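Local coordinates for protein thiazoline oxidase/subtilisin-like protease (Prochloron didemni, PDB 4H6X) that probably cuts the patellamide precursor peptide and closes the released core segment into a ring, as a subtilisin-like transamidating protease of cyanobactin maturation, at residues P297-A300 with E301-R304. Sequence-based numbering, arbitrary orientation.
Sequences PVDA and EAVR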
loop_
_atom_site.group_PDB
_atom_site.type_symbol
_atom_site.label_atom_id
_atom_site.label_comp_id
_atom_site.label_asym_id
_atom_site.label_seq_id
_atom_site.Cartn_x
_atom_site.Cartn_y
_atom_site.Cartn_z
ATOM N N PRO A 297 -11.825 2.794 20.402
ATOM C CA PRO A 297 -11.730 3.735 19.289
ATOM C C PRO A 297 -10.449 3.526 18.477
ATOM O O PRO A 297 -9.424 3.084 19.019
ATOM C CB PRO A 297 -11.714 5.098 19.987
ATOM C CG PRO A 297 -11.103 4.832 21.322
ATOM C CD PRO A 297 -11.448 3.414 21.691
ATOM N N VAL A 298 -10.521 3.831 17.183
ATOM C CA VAL A 298 -9.348 3.805 16.311
ATOM C C VAL A 298 -8.342 4.823 16.824
ATOM O O VAL A 298 -8.686 5.967 17.087
ATOM C CB VAL A 298 -9.722 4.117 14.844
ATOM C CG1 VAL A 298 -8.480 4.193 13.968
ATOM C CG2 VAL A 298 -10.686 3.069 14.319
ATOM N N ASP A 299 -7.101 4.397 16.990
ATOM C CA ASP A 299 -6.053 5.297 17.443
ATOM C C ASP A 299 -4.828 5.096 16.560
ATOM O O ASP A 299 -4.049 4.161 16.755
ATOM C CB ASP A 299 -5.741 5.029 18.922
ATOM C CG ASP A 299 -4.797 6.049 19.524
ATOM O OD1 ASP A 299 -4.031 6.705 18.789
ATOM O OD2 ASP A 299 -4.810 6.172 20.763
ATOM N N ALA A 300 -4.679 5.993 15.585
ATOM C CA ALA A 300 -3.673 5.875 14.526
ATOM C C ALA A 300 -2.256 6.057 15.041
ATOM O O ALA A 300 -1.342 5.345 14.620
ATOM C CB ALA A 300 -3.962 6.871 13.401
ATOM N N GLU A 301 -2.076 7.012 15.946
ATOM C CA GLU A 301 -0.779 7.256 16.558
ATOM C C GLU A 301 -0.345 6.080 17.449
ATOM O O GLU A 301 0.844 5.754 17.510
ATOM C CB GLU A 301 -0.769 8.591 17.324
ATOM C CG GLU A 301 0.597 9.034 17.847
ATOM C CD GLU A 301 1.620 9.375 16.757
ATOM O OE1 GLU A 301 1.253 9.582 15.573
ATOM O OE2 GLU A 301 2.823 9.434 17.092
ATOM N N ALA A 302 -1.297 5.429 18.110
ATOM C CA ALA A 302 -0.944 4.253 18.932
ATOM C C ALA A 302 -0.424 3.139 18.016
ATOM O O ALA A 302 0.605 2.518 18.305
ATOM C CB ALA A 302 -2.130 3.781 19.768
ATOM N N VAL A 303 -1.108 2.926 16.886
ATOM C CA VAL A 303 -0.680 1.908 15.930
ATOM C C VAL A 303 0.708 2.243 15.413
ATOM O O VAL A 303 1.606 1.404 15.450
ATOM C CB VAL A 303 -1.678 1.709 14.759
ATOM C CG1 VAL A 303 -1.069 0.795 13.692
ATOM C CG2 VAL A 303 -2.975 1.106 15.271
ATOM N N ARG A 304 0.894 3.486 14.977
ATOM C CA ARG A 304 2.178 3.924 14.431
ATOM C C ARG A 304 3.317 3.742 15.435
ATOM O O ARG A 304 4.373 3.208 15.094
ATOM C CB ARG A 304 2.102 5.392 13.965
ATOM C CG ARG A 304 3.290 5.850 13.124
ATOM C CD ARG A 304 3.204 7.341 12.784
ATOM N NE ARG A 304 3.614 8.130 13.936
ATOM C CZ ARG A 304 4.849 8.583 14.152
ATOM N NH1 ARG A 304 5.822 8.368 13.271
ATOM N NH2 ARG A 304 5.105 9.261 15.260
#
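The backbone N-H of A302 meets D299 OD1 from above the carboxylate plane, 63° out of it, at an N to OD1 distance of 3.1 Å. The methyl of A302 packs against the same carboxylate, CB 3.5 Å from D299 CG. With CG anti to the backbone N of D299 (chi1 -172°), the carboxylate swings forward to this N-H, the N-cap arrangement. Alongside the cap, E301 and R304 form a salt bridge, R304 gripping side-on through NE and NH2, with E301 CD in plane at the guanidinium edge. NH2 of R304 meets OE2 of E301 on the syn side at 2.9 Å, only 3° from the guanidinium plane, whereas R304 NE approaches E301 OE1 from above the carboxylate plane at 3.2 Å; these two points should restrict rotation of the guanidinium. In the backbone, V303 N bonds to D299 O (3.2 Å) and R304 N to A300 O (2.9 Å), both i to i+4 bonds that start the helix. Replacing D299 by alanine removes OD1, and the A302 N-H would probably be left without its capping acceptor. The loop is tied to N199 through V298 O and to Q291 of helix 273-293 through D299 N, and the first helix residue bonds N199 through A300 N; A300 and V303 pack on helix 273-293, and R304, salt-bridged also to E248, lies against L201 of strand 201-205.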